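Local coordinates for protein FprA (PDB 1LQT) that catalyses electron transfer between NADPH and ferredoxin through a bound FAD, and may supply electrons to cytochrome P450 systems, at residues 158-163 / 210-215; 51-54 / 60-63; 86-91 / 407-412; 12-17 / 101-106. One frame throughout, in Å; residues are numbered along the deposited sequence. Where two conformers were deposited one is given.

Contact 1: residues 158-163 / 210-215; sequences VALDVA and LELREL. With ODP (4-oxo-nicotinamide-adenine dinucleotide phosphate), chain I.
Leu160 carries the contact from helix 157-167, using both of its methyls. Leu160 CD1 rests against Glu211 CB at 3.9 Å and Leu212 CD2 at 4.0 Å, while Leu160 CD2 comes within 4.2 Å of Leu215 CD1. With its two methyls directed at different partners, Leu160 spans Glu211, Leu212 and Leu215, a place suited to a branched apolar group; it crosses Leu215 at about a right angle. Glu211 CB belongs to this greasy patch, but a bend at chi2 (70°) carries the carboxylate off to the nucleotide, where Glu211 OE2 accepts a hydrogen bond of 3.0 Å from the carboxamide N7N of ODP. On the other helix, Val158 N donates to the pyrophosphate oxygen O1N of ODP at 3.1 Å, with 153° at the hydrogen. Farther out, Glu211 OE1 is bonded to Thr208 OG1, which should restrain the carboxylate's rotation. Phe207 and Phe269 also pack on Leu160, and Tyr255 of helix 243-256 holds the backbone O of Leu212. A helix that offers an N-terminal amide to a pyrophosphate just after Gly154 and Gly156, with Ala159 following, is consistent with the GxGxxA turn of a Rossmann-type NADP site.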
# COMPACT_ATOMS: atom_id res chain seq x y z
N VAL A 158 -1.45 8.95 1.08
CA VAL A 158 -0.06 8.56 0.91
C VAL A 158 0.81 9.80 0.65
O VAL A 158 1.96 9.87 1.05
CB VAL A 158 0.11 7.49 -0.18
CG1 VAL A 158 1.58 7.19 -0.42
CG2 VAL A 158 -0.63 6.23 0.22
N ALA A 159 0.26 10.82 -0.03
CA ALA A 159 1.00 12.05 -0.24
C ALA A 159 1.35 12.71 1.10
O ALA A 159 2.43 13.24 1.26
CB ALA A 159 0.20 13.03 -1.08
N LEU A 160 0.42 12.63 2.05
CA LEU A 160 0.71 13.15 3.38
C LEU A 160 1.79 12.34 4.05
O LEU A 160 2.67 12.92 4.67
CB LEU A 160 -0.53 13.15 4.23
CG LEU A 160 -1.69 13.98 3.73
CD1 LEU A 160 -2.86 13.90 4.70
CD2 LEU A 160 -1.28 15.42 3.50
N ASP A 161 1.75 11.02 3.96
CA ASP A 161 2.79 10.20 4.56
C ASP A 161 4.16 10.60 4.00
O ASP A 161 5.12 10.78 4.75
CB ASP A 161 2.58 8.72 4.26
CG ASP A 161 1.49 8.04 5.07
OD1 ASP A 161 0.90 8.66 5.95
OD2 ASP A 161 1.25 6.83 4.84
N VAL A 162 4.26 10.74 2.68
CA VAL A 162 5.53 11.10 2.08
C VAL A 162 6.03 12.42 2.63
O VAL A 162 7.19 12.57 3.01
CB VAL A 162 5.40 11.14 0.57
CG1 VAL A 162 6.61 11.73 -0.10
CG2 VAL A 162 5.12 9.75 -0.01
N ALA A 163 5.14 13.40 2.67
CA ALA A 163 5.53 14.73 3.12
C ALA A 163 5.95 14.70 4.60
O ALA A 163 6.92 15.34 4.98
CB ALA A 163 4.40 15.68 2.90
N LEU A 210 -8.21 13.00 10.23
CA LEU A 210 -7.20 12.82 11.26
C LEU A 210 -5.81 13.04 10.71
O LEU A 210 -4.96 13.68 11.32
CB LEU A 210 -7.35 11.45 11.90
CG LEU A 210 -6.25 11.11 12.91
CD1 LEU A 210 -6.29 12.02 14.11
CD2 LEU A 210 -6.43 9.67 13.33
N GLU A 211 -5.60 12.53 9.50
CA GLU A 211 -4.31 12.64 8.86
C GLU A 211 -3.97 14.10 8.55
O GLU A 211 -2.83 14.52 8.67
CB GLU A 211 -4.31 11.75 7.63
CG GLU A 211 -4.39 10.27 8.03
CD GLU A 211 -5.73 9.76 8.62
OE1 GLU A 211 -6.84 10.34 8.34
OE2 GLU A 211 -5.70 8.75 9.42
N LEU A 212 -4.96 14.89 8.15
CA LEU A 212 -4.72 16.32 8.00
C LEU A 212 -4.45 17.00 9.33
O LEU A 212 -3.58 17.86 9.42
CB LEU A 212 -5.90 16.99 7.32
CG LEU A 212 -6.08 16.73 5.82
CD1 LEU A 212 -7.40 17.31 5.36
CD2 LEU A 212 -4.89 17.33 5.07
N ARG A 213 -5.17 16.61 10.37
CA ARG A 213 -4.98 17.21 11.70
C ARG A 213 -3.61 16.96 12.26
O ARG A 213 -3.03 17.84 12.92
CB ARG A 213 -6.03 16.71 12.67
CG ARG A 213 -7.43 17.20 12.46
CD ARG A 213 -8.37 16.79 13.63
NE ARG A 213 -9.76 17.01 13.31
CZ ARG A 213 -10.38 18.16 13.42
NH1 ARG A 213 -9.72 19.24 13.85
NH2 ARG A 213 -11.66 18.24 13.09
N GLU A 214 -3.11 15.75 12.03
CA GLU A 214 -1.80 15.34 12.56
C GLU A 214 -0.65 16.21 12.12
O GLU A 214 0.36 16.27 12.80
CB GLU A 214 -1.42 13.92 12.10
CG GLU A 214 -2.26 12.80 12.57
CD GLU A 214 -1.80 11.46 12.03
OE1 GLU A 214 -1.08 11.35 10.95
OE2 GLU A 214 -2.22 10.50 12.67
N LEU A 215 -0.80 16.88 10.98
CA LEU A 215 0.26 17.71 10.46
C LEU A 215 0.62 18.84 11.44
O LEU A 215 1.76 19.31 11.43
CB LEU A 215 -0.12 18.28 9.10
CG LEU A 215 -0.56 17.24 8.05
CD1 LEU A 215 -1.04 17.92 6.81
CD2 LEU A 215 0.55 16.25 7.76
O1X ODP I . -8.13 14.09 -9.02
P2B ODP I . -8.00 12.79 -8.28
O2X ODP I . -8.97 12.63 -7.13
O3X ODP I . -8.02 11.58 -9.20
O2B ODP I . -6.52 12.89 -7.65
C2B ODP I . -5.81 11.75 -7.18
C3B ODP I . -5.73 11.61 -5.68
O3B ODP I . -5.54 12.88 -5.08
C1B ODP I . -4.38 11.89 -7.55
N9A ODP I . -4.03 11.71 -8.94
C8A ODP I . -4.25 10.61 -9.73
N7A ODP I . -3.74 10.77 -10.94
C5A ODP I . -3.16 12.02 -10.95
C4A ODP I . -3.35 12.61 -9.70
N3A ODP I . -2.90 13.83 -9.33
C2A ODP I . -2.24 14.48 -10.30
N1A ODP I . -1.99 13.98 -11.55
C6A ODP I . -2.45 12.74 -11.88
N6A ODP I . -2.12 12.27 -13.10
O4B ODP I . -3.74 10.89 -6.77
C4B ODP I . -4.43 10.81 -5.52
C5B ODP I . -4.67 9.37 -5.17
O5B ODP I . -5.18 9.32 -3.86
PA ODP I . -5.76 7.94 -3.30
O1A ODP I . -6.31 8.21 -1.97
O2A ODP I . -6.63 7.29 -4.30
O3 ODP I . -4.46 7.03 -3.24
PN ODP I . -3.23 6.91 -2.17
O1N ODP I . -2.88 8.23 -1.62
O2N ODP I . -2.23 6.10 -2.90
O5D ODP I . -3.87 6.09 -0.99
C5D ODP I . -4.30 4.72 -1.24
C4D ODP I . -5.28 4.33 -0.16
O4D ODP I . -4.63 4.07 1.08
C1D ODP I . -5.25 4.85 2.11
C2D ODP I . -5.89 5.97 1.40
O2D ODP I . -6.77 6.72 2.15
C3D ODP I . -6.34 5.39 0.10
O3D ODP I . -7.61 4.80 0.30
N1N ODP I . -4.36 5.10 3.20
C2N ODP I . -4.95 5.39 4.45
C3N ODP I . -4.19 6.01 5.38
C7N ODP I . -4.94 6.31 6.69
N7N ODP I . -4.24 6.93 7.61
O7N ODP I . -6.14 5.98 6.76
C4N ODP I . -2.86 6.42 5.17
O99 ODP I . -2.17 7.06 6.02
C5N ODP I . -2.29 6.13 3.85
C6N ODP I . -3.07 5.48 2.87

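Contact 2: residues 51-54 / 60-63; sequences SGVA and IKSI. With FAD (flavin-adenine dinucleotide), chain H.
Lys61 reaches back over Val53 and closes the firm half of this contact: its NZ gives a 2.9 Å hydrogen bond to Val53 O. The ammonium approaches from above the carbonyl plane, 43° out of it, with a C=O...N angle of 123°. An otherwise extended chain bends at its last torsion (chi4 -84°) to bring NZ there, and the same nitrogen also bonds Val49 O. Val53 O takes a further bond from Asn133 ND2, so the carbonyl is gripped twice. A lysine fits well, because its methylenes pack as its tip bonds: Lys61 CG lies 3.9 Å from Val53 CG1. Gly52, Val53 and Ile60, in the loop after helix 48-51, line the FAD pocket. Val53 CG2 stands over the isoalloxazine face, 3.6 Å from FAD N5, on the side opposite the nicotinamide of ODP; a beta-branched residue is a compact cover for such a surface. Gly52 runs beside the xylene end, its O 3.4 Å from the methyl C7M of FAD, where a side chain would be crowded by the ring. Ile60 is the less settled side of the contact. It points its CD1 between Val53 and the pyrimidine part of the flavin, but it lies at the rim, partly exposed, and has two conformers, so the very short approaches of the conformer described are doubtful; Ile368 touches it too.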
# COMPACT_ATOMS: atom_id res chain seq x y z
N SER A 51 4.73 -2.88 5.33
CA SER A 51 5.57 -2.13 4.40
C SER A 51 5.01 -0.82 3.88
O SER A 51 5.74 -0.11 3.21
CB SER A 51 5.96 -2.99 3.23
OG SER A 51 4.88 -3.20 2.33
N GLY A 52 3.75 -0.56 4.17
CA GLY A 52 3.07 0.61 3.66
C GLY A 52 2.75 1.64 4.72
O GLY A 52 3.22 2.76 4.66
N VAL A 53 2.00 1.23 5.73
CA VAL A 53 1.65 2.08 6.83
C VAL A 53 2.91 2.77 7.32
O VAL A 53 3.96 2.14 7.53
CB VAL A 53 0.96 1.29 7.96
CG1 VAL A 53 0.69 2.19 9.15
CG2 VAL A 53 -0.33 0.65 7.48
N ALA A 54 2.84 4.08 7.51
CA ALA A 54 3.99 4.86 7.83
C ALA A 54 4.60 4.49 9.18
O ALA A 54 3.89 4.07 10.09
CB ALA A 54 3.61 6.33 7.83
N ILE A 60 -2.08 1.66 14.07
CA ILE A 60 -2.94 0.76 13.30
C ILE A 60 -2.27 -0.54 12.93
O ILE A 60 -2.93 -1.50 12.61
CB ILE A 60 -3.48 1.41 12.10
CG1 ILE A 60 -2.34 1.96 11.28
CG2 ILE A 60 -4.43 2.51 12.50
CD1 ILE A 60 -2.65 1.76 9.90
N LYS A 61 -0.95 -0.59 13.03
CA LYS A 61 -0.25 -1.85 12.75
C LYS A 61 -0.61 -2.95 13.73
O LYS A 61 -0.35 -4.11 13.47
CB LYS A 61 1.26 -1.62 12.71
CG LYS A 61 1.76 -0.69 11.62
CD LYS A 61 3.26 -0.50 11.70
CE LYS A 61 3.81 0.41 10.65
NZ LYS A 61 4.12 -0.19 9.31
N SER A 62 -1.20 -2.59 14.87
CA SER A 62 -1.60 -3.58 15.85
C SER A 62 -2.61 -4.58 15.33
O SER A 62 -2.83 -5.60 15.96
CB SER A 62 -2.17 -2.89 17.10
OG SER A 62 -3.37 -2.22 16.76
N ILE A 63 -3.24 -4.29 14.18
CA ILE A 63 -4.14 -5.24 13.56
C ILE A 63 -3.39 -6.55 13.28
O ILE A 63 -4.00 -7.59 13.16
CB ILE A 63 -4.72 -4.63 12.23
CG1 ILE A 63 -5.78 -5.55 11.59
CG2 ILE A 63 -3.63 -4.36 11.23
CD1 ILE A 63 -7.03 -5.73 12.42
PA FAD H . -1.36 -5.72 0.49
O1A FAD H . -0.55 -4.96 -0.49
O2A FAD H . -1.43 -5.28 1.90
O5B FAD H . -0.83 -7.23 0.52
C5B FAD H . -0.48 -7.89 -0.71
C4B FAD H . 0.49 -9.01 -0.33
O4B FAD H . 0.61 -9.85 -1.47
C3B FAD H . 1.90 -8.52 0.02
O3B FAD H . 2.38 -9.10 1.21
C2B FAD H . 2.70 -8.90 -1.19
O2B FAD H . 4.08 -9.08 -0.99
C1B FAD H . 1.98 -10.18 -1.64
N9A FAD H . 2.19 -10.55 -3.03
C8A FAD H . 2.08 -9.72 -4.12
N7A FAD H . 2.32 -10.36 -5.26
C5A FAD H . 2.64 -11.65 -4.88
C6A FAD H . 2.99 -12.77 -5.63
N6A FAD H . 3.05 -12.79 -6.96
N1A FAD H . 3.24 -13.92 -4.95
C2A FAD H . 3.12 -13.93 -3.59
N3A FAD H . 2.78 -12.90 -2.81
C4A FAD H . 2.55 -11.78 -3.50
N1 FAD H . -4.77 1.70 5.80
C2 FAD H . -5.12 2.03 7.07
O2 FAD H . -6.14 1.59 7.58
N3 FAD H . -4.31 2.90 7.79
C4 FAD H . -3.13 3.39 7.32
O4 FAD H . -2.42 4.14 8.03
C4X FAD H . -2.75 3.01 6.03
N5 FAD H . -1.55 3.44 5.50
C5X FAD H . -1.21 3.09 4.22
C6 FAD H . -0.04 3.54 3.67
C7 FAD H . 0.32 3.27 2.36
C7M FAD H . 1.62 3.77 1.81
C8 FAD H . -0.55 2.49 1.59
C8M FAD H . -0.23 2.19 0.15
C9 FAD H . -1.74 2.00 2.13
C9A FAD H . -2.08 2.29 3.45
N10 FAD H . -3.28 1.83 4.01
C10 FAD H . -3.60 2.17 5.30
C1' FAD H . -4.21 0.94 3.26
C2' FAD H . -3.85 -0.53 3.45
O2' FAD H . -2.46 -0.67 3.28
C3' FAD H . -4.60 -1.39 2.41
O3' FAD H . -6.01 -1.28 2.59
C4' FAD H . -4.35 -2.89 2.50
O4' FAD H . -3.01 -3.18 2.90
C5' FAD H . -4.66 -3.57 1.17
O5' FAD H . -4.59 -4.97 1.43
P FAD H . -4.30 -6.09 0.34
O1P FAD H . -4.36 -7.36 1.10
O2P FAD H . -5.16 -5.95 -0.87
O3P FAD H . -2.83 -5.81 -0.19

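Contact 3: residues 86-91 / 407-412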
# COMPACT_ATOMS: atom_id res chain seq x y z
N GLU A 86 6.70 -17.07 -10.31
CA GLU A 86 8.11 -17.39 -10.41
C GLU A 86 8.39 -18.82 -9.93
O GLU A 86 8.71 -19.69 -10.72
CB GLU A 86 8.99 -16.40 -9.62
CG GLU A 86 10.46 -16.69 -9.72
CD GLU A 86 11.31 -15.68 -8.97
OE1 GLU A 86 10.78 -14.61 -8.60
OE2 GLU A 86 12.51 -15.97 -8.73
N HIS A 87 8.24 -19.08 -8.64
CA HIS A 87 8.52 -20.41 -8.09
C HIS A 87 7.44 -21.42 -8.40
O HIS A 87 7.74 -22.60 -8.61
CB HIS A 87 8.71 -20.30 -6.58
CG HIS A 87 9.84 -19.41 -6.22
ND1 HIS A 87 9.65 -18.14 -5.71
CD2 HIS A 87 11.17 -19.58 -6.34
CE1 HIS A 87 10.83 -17.56 -5.59
NE2 HIS A 87 11.77 -18.42 -5.96
N VAL A 88 6.21 -20.97 -8.35
CA VAL A 88 5.03 -21.77 -8.67
C VAL A 88 4.11 -20.91 -9.50
O VAL A 88 4.15 -19.68 -9.40
CB VAL A 88 4.29 -22.31 -7.42
CG1 VAL A 88 5.24 -23.18 -6.57
CG2 VAL A 88 3.71 -21.18 -6.60
N GLN A 89 3.28 -21.55 -10.32
CA GLN A 89 2.42 -20.83 -11.25
C GLN A 89 0.96 -21.00 -10.87
O GLN A 89 0.57 -22.02 -10.29
CB GLN A 89 2.61 -21.36 -12.68
CG GLN A 89 4.01 -21.27 -13.18
CD GLN A 89 4.53 -19.86 -13.22
OE1 GLN A 89 3.81 -18.92 -13.59
NE2 GLN A 89 5.77 -19.70 -12.85
N PRO A 90 0.11 -20.04 -11.24
CA PRO A 90 -1.32 -20.17 -10.98
C PRO A 90 -1.90 -21.52 -11.43
O PRO A 90 -2.68 -22.11 -10.69
CB PRO A 90 -1.93 -18.97 -11.71
CG PRO A 90 -0.85 -17.93 -11.51
CD PRO A 90 0.42 -18.69 -11.77
N GLY A 91 -1.57 -21.97 -12.64
CA GLY A 91 -2.12 -23.21 -13.14
C GLY A 91 -1.68 -24.42 -12.37
O GLY A 91 -2.33 -25.46 -12.47
N ALA A 407 3.34 -29.35 0.46
CA ALA A 407 4.48 -28.74 1.11
C ALA A 407 5.81 -29.20 0.51
O ALA A 407 6.74 -28.41 0.37
CB ALA A 407 4.43 -29.01 2.60
N ASP A 408 5.90 -30.48 0.15
CA ASP A 408 7.10 -30.99 -0.50
C ASP A 408 7.33 -30.35 -1.86
O ASP A 408 8.46 -30.10 -2.24
CB ASP A 408 7.05 -32.52 -0.66
CG ASP A 408 7.24 -33.27 0.63
OD1 ASP A 408 7.65 -32.68 1.65
OD2 ASP A 408 7.03 -34.50 0.68
N TRP A 409 6.24 -30.13 -2.60
CA TRP A 409 6.30 -29.48 -3.88
C TRP A 409 6.79 -28.05 -3.67
O TRP A 409 7.66 -27.60 -4.38
CB TRP A 409 4.93 -29.50 -4.54
CG TRP A 409 4.75 -28.64 -5.71
CD1 TRP A 409 5.32 -28.77 -6.95
CD2 TRP A 409 3.90 -27.52 -5.80
NE1 TRP A 409 4.90 -27.77 -7.79
CE2 TRP A 409 4.00 -27.01 -7.12
CE3 TRP A 409 3.05 -26.89 -4.89
CZ2 TRP A 409 3.29 -25.92 -7.53
CZ3 TRP A 409 2.36 -25.80 -5.32
CH2 TRP A 409 2.47 -25.33 -6.63
N LEU A 410 6.25 -27.33 -2.69
CA LEU A 410 6.69 -25.96 -2.43
C LEU A 410 8.15 -25.93 -2.08
O LEU A 410 8.89 -25.07 -2.55
CB LEU A 410 5.86 -25.34 -1.32
CG LEU A 410 4.43 -24.99 -1.71
CD1 LEU A 410 3.59 -24.72 -0.50
CD2 LEU A 410 4.36 -23.83 -2.66
N ALA A 411 8.61 -26.89 -1.27
CA ALA A 411 10.02 -26.94 -0.89
C ALA A 411 10.92 -27.29 -2.07
O ALA A 411 12.04 -26.79 -2.13
CB ALA A 411 10.23 -27.93 0.22
N ALA A 412 10.42 -28.11 -3.00
CA ALA A 412 11.21 -28.42 -4.21
C ALA A 412 11.37 -27.17 -5.05
O ALA A 412 12.44 -26.91 -5.57
CB ALA A 412 10.51 -29.51 -5.02
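Val88 and Leu410 mark the closest backbone approach, their CA atoms 7.7 Å apart, where an extended loop leading into helix 90-96 passes helix 402-413. Val88 is the hub on the loop side. With CG1 anti to its carbonyl carbon (chi1 -59°), that one methyl is pushed out toward the helix and meets two side chains at once. Val88 CG1 lies over a face of the Trp409 indole in a CH-pi contact, 3.9 Å from the centroid of the six-membered ring and 29° off the ring normal, displaced toward the rim formed by CZ2 and CH2. Val88 CB follows it, 3.6 Å from Trp409 CH2. Leu410 CD2 touches Val88 CG1 at 4.1 Å. Trp409, its CG anti to the backbone N (chi1 168°), stretches away from its own helix; the long flat indole spans the distance to the loop, and its ring also makes a cation-pi contact with Arg96. The helix sits near one end of the FAD-binding sheet: Leu410 packs on Phe79 of strand 76-80, and the chain soon continues into strand 418-419, which pairs antiparallel with that strand. Beside the apolar patch the loop is held by a polar bond as well, His87 O accepting a hydrogen bond from Arg413 NH1, while Gln89 takes the N-cap position of helix 90-96. Pro90 follows in the first turn, where a residue lacking an N-H costs the helix no hydrogen bond.

Contact 4: residues 12-17 / 101-106. With FAD (flavin-adenine dinucleotide), chain H.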
# COMPACT_ATOMS: atom_id res chain seq x y z
N GLY A 12 -1.26 -9.97 3.18
CA GLY A 12 -1.73 -8.71 3.71
C GLY A 12 -3.12 -8.85 4.31
O GLY A 12 -3.64 -9.94 4.53
N PRO A 13 -3.75 -7.71 4.61
CA PRO A 13 -5.08 -7.73 5.22
C PRO A 13 -6.10 -8.54 4.47
O PRO A 13 -6.84 -9.29 5.09
CB PRO A 13 -5.44 -6.24 5.29
CG PRO A 13 -4.18 -5.54 5.32
CD PRO A 13 -3.21 -6.33 4.49
N SER A 14 -6.23 -8.38 3.17
CA SER A 14 -7.28 -9.10 2.46
C SER A 14 -7.07 -10.61 2.55
O SER A 14 -8.03 -11.35 2.73
CB SER A 14 -7.44 -8.60 1.02
OG SER A 14 -6.38 -8.97 0.17
N ALA A 15 -5.82 -11.04 2.47
CA ALA A 15 -5.48 -12.45 2.64
C ALA A 15 -5.89 -12.97 4.01
O ALA A 15 -6.48 -14.04 4.13
CB ALA A 15 -4.00 -12.64 2.43
N PHE A 16 -5.54 -12.22 5.05
CA PHE A 16 -5.85 -12.66 6.41
C PHE A 16 -7.32 -12.61 6.74
O PHE A 16 -7.83 -13.47 7.47
CB PHE A 16 -5.01 -11.93 7.45
CG PHE A 16 -3.71 -12.62 7.70
CD1 PHE A 16 -3.69 -13.77 8.48
CD2 PHE A 16 -2.52 -12.16 7.15
CE1 PHE A 16 -2.50 -14.44 8.69
CE2 PHE A 16 -1.36 -12.86 7.36
CZ PHE A 16 -1.35 -13.99 8.11
N PHE A 17 -8.04 -11.63 6.20
CA PHE A 17 -9.48 -11.60 6.38
C PHE A 17 -10.12 -12.78 5.64
O PHE A 17 -11.03 -13.43 6.17
CB PHE A 17 -10.07 -10.27 5.93
CG PHE A 17 -9.68 -9.07 6.81
CD1 PHE A 17 -9.71 -9.12 8.19
CD2 PHE A 17 -9.34 -7.88 6.23
CE1 PHE A 17 -9.36 -8.03 8.93
CE2 PHE A 17 -9.02 -6.78 7.01
CZ PHE A 17 -9.04 -6.87 8.33
N ILE A 101 -7.10 -18.13 -3.78
CA ILE A 101 -7.47 -16.72 -3.62
C ILE A 101 -6.23 -15.87 -3.83
O ILE A 101 -5.25 -16.01 -3.11
CB ILE A 101 -8.05 -16.45 -2.25
CG1 ILE A 101 -9.26 -17.35 -1.93
CG2 ILE A 101 -8.42 -15.00 -2.13
CD1 ILE A 101 -9.78 -17.18 -0.56
N TYR A 102 -6.29 -14.98 -4.83
CA TYR A 102 -5.23 -14.02 -5.08
C TYR A 102 -5.51 -12.75 -4.30
O TYR A 102 -6.51 -12.09 -4.51
CB TYR A 102 -5.10 -13.76 -6.59
CG TYR A 102 -4.48 -14.96 -7.23
CD1 TYR A 102 -5.25 -16.05 -7.63
CD2 TYR A 102 -3.11 -15.08 -7.38
CE1 TYR A 102 -4.68 -17.20 -8.09
CE2 TYR A 102 -2.53 -16.23 -7.86
CZ TYR A 102 -3.31 -17.29 -8.20
OH TYR A 102 -2.69 -18.44 -8.62
N ALA A 103 -4.57 -12.42 -3.41
CA ALA A 103 -4.64 -11.30 -2.50
C ALA A 103 -3.34 -10.51 -2.61
O ALA A 103 -2.70 -10.15 -1.62
CB ALA A 103 -4.88 -11.80 -1.08
N VAL A 104 -2.94 -10.23 -3.85
CA VAL A 104 -1.61 -9.76 -4.15
C VAL A 104 -1.45 -8.25 -4.08
O VAL A 104 -0.35 -7.72 -4.24
CB VAL A 104 -1.14 -10.25 -5.53
CG1 VAL A 104 -0.92 -11.75 -5.54
CG2 VAL A 104 -2.08 -9.79 -6.67
N GLY A 105 -2.54 -7.54 -3.83
CA GLY A 105 -2.45 -6.09 -3.74
C GLY A 105 -2.01 -5.46 -5.03
O GLY A 105 -2.17 -6.02 -6.13
N ALA A 106 -1.45 -4.27 -4.88
CA ALA A 106 -1.05 -3.42 -5.99
C ALA A 106 0.43 -3.14 -5.78
O ALA A 106 0.82 -2.33 -4.94
CB ALA A 106 -1.88 -2.12 -6.00
PA FAD H . -1.36 -5.72 0.49
O1A FAD H . -0.55 -4.96 -0.49
O2A FAD H . -1.43 -5.28 1.90
O5B FAD H . -0.83 -7.23 0.52
C5B FAD H . -0.48 -7.89 -0.71
C4B FAD H . 0.49 -9.01 -0.33
O4B FAD H . 0.61 -9.85 -1.47
C3B FAD H . 1.90 -8.52 0.02
O3B FAD H . 2.38 -9.10 1.21
C2B FAD H . 2.70 -8.90 -1.19
O2B FAD H . 4.08 -9.08 -0.99
C1B FAD H . 1.98 -10.18 -1.64
N9A FAD H . 2.19 -10.55 -3.03
C8A FAD H . 2.08 -9.72 -4.12
N7A FAD H . 2.32 -10.36 -5.26
C5A FAD H . 2.64 -11.65 -4.88
C6A FAD H . 2.99 -12.77 -5.63
N6A FAD H . 3.05 -12.79 -6.96
N1A FAD H . 3.24 -13.92 -4.95
C2A FAD H . 3.12 -13.93 -3.59
N3A FAD H . 2.78 -12.90 -2.81
C4A FAD H . 2.55 -11.78 -3.50
N1 FAD H . -4.77 1.70 5.80
C2 FAD H . -5.12 2.03 7.07
O2 FAD H . -6.14 1.59 7.58
N3 FAD H . -4.31 2.90 7.79
C4 FAD H . -3.13 3.39 7.32
O4 FAD H . -2.42 4.14 8.03
C4X FAD H . -2.75 3.01 6.03
N5 FAD H . -1.55 3.44 5.50
C5X FAD H . -1.21 3.09 4.22
C6 FAD H . -0.04 3.54 3.67
C7 FAD H . 0.32 3.27 2.36
C7M FAD H . 1.62 3.77 1.81
C8 FAD H . -0.55 2.49 1.59
C8M FAD H . -0.23 2.19 0.15
C9 FAD H . -1.74 2.00 2.13
C9A FAD H . -2.08 2.29 3.45
N10 FAD H . -3.28 1.83 4.01
C10 FAD H . -3.60 2.17 5.30
C1' FAD H . -4.21 0.94 3.26
C2' FAD H . -3.85 -0.53 3.45
O2' FAD H . -2.46 -0.67 3.28
C3' FAD H . -4.60 -1.39 2.41
O3' FAD H . -6.01 -1.28 2.59
C4' FAD H . -4.35 -2.89 2.50
O4' FAD H . -3.01 -3.18 2.90
C5' FAD H . -4.66 -3.57 1.17
O5' FAD H . -4.59 -4.97 1.43
P FAD H . -4.30 -6.09 0.34
O1P FAD H . -4.36 -7.36 1.10
O2P FAD H . -5.16 -5.95 -0.87
O3P FAD H . -2.83 -5.81 -0.19
O HOH W 1 -3.13 -9.79 1.09
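Ser14 and Ala15 meet Ala103 at the heart of the FAD-binding Rossmann fold, where the glycine-rich turn after strand 4-9 opens helix 13-28 beside the end of strand 99-102. The sequence Gly10, Gly12, Ala15 fits the GxGxxA pattern. Small residues let the two segments come close: the methyls of Ala15 and Ala103 touch at 3.7 Å between their CB atoms, and Ser14 OG lies 3.4 Å from Ala103 CB. Ser14 grips the flavin-side phosphate twice, its N giving O1P of FAD a bond of 3.0 Å (151° at hydrogen) and its OG one of 2.7 Å to the same oxygen. A chi1 of 71° turns OG back near the residue's own amide, so both donors converge. The start of the helix, capped by Gly12, faces the pyrophosphate, and its dipole would probably favour the negative charge. A water also bridges this corner. It accepts from Ala15 N and weakly from Gly12 N, and sits 2.7 Å from FAD O1P and 2.8 Å from Ala103 O; such a water is a familiar feature of dinucleotide-binding Rossmann folds. Glycine suits both places where the cofactor lies close against the backbone, Gly12 beside FAD O5B and Gly105 beside FAD O1A, and Gly105 has a positive phi (63°). Val104 CG1 packs on the adenine at 3.5 Å from FAD N7A. Strand 99-102 lies between strands 4-9 and 354-356, Ala15 also rests on Ile8 of strand 4-9, and helix 370-391 packs against Phe17 and Ile101.

Contacts 4, 2 and 1 follow the bound nucleotides from the FAD pyrophosphate, past the flavin, to ODP, with centres about 15 Å apart at each step. Contacts 1 and 2 touch, through Asp161 OD2 and Ala54 CB at 3.8 Å, bringing the nicotinamide site against the flavin, consistent with electron transfer between them. Along the chain, contact 2 falls between the halves of contact 4; contact 1 comes later, beside the six-stranded parallel sheet of the NADP-binding half. Contact 3, about 40 Å from contact 1 between centres, crosses contact 4 in chain order and brings a helix late in the chain, 402-413, to the FAD-binding sheet. It meets contact 4 where Pro90 CB touches Tyr102 OH.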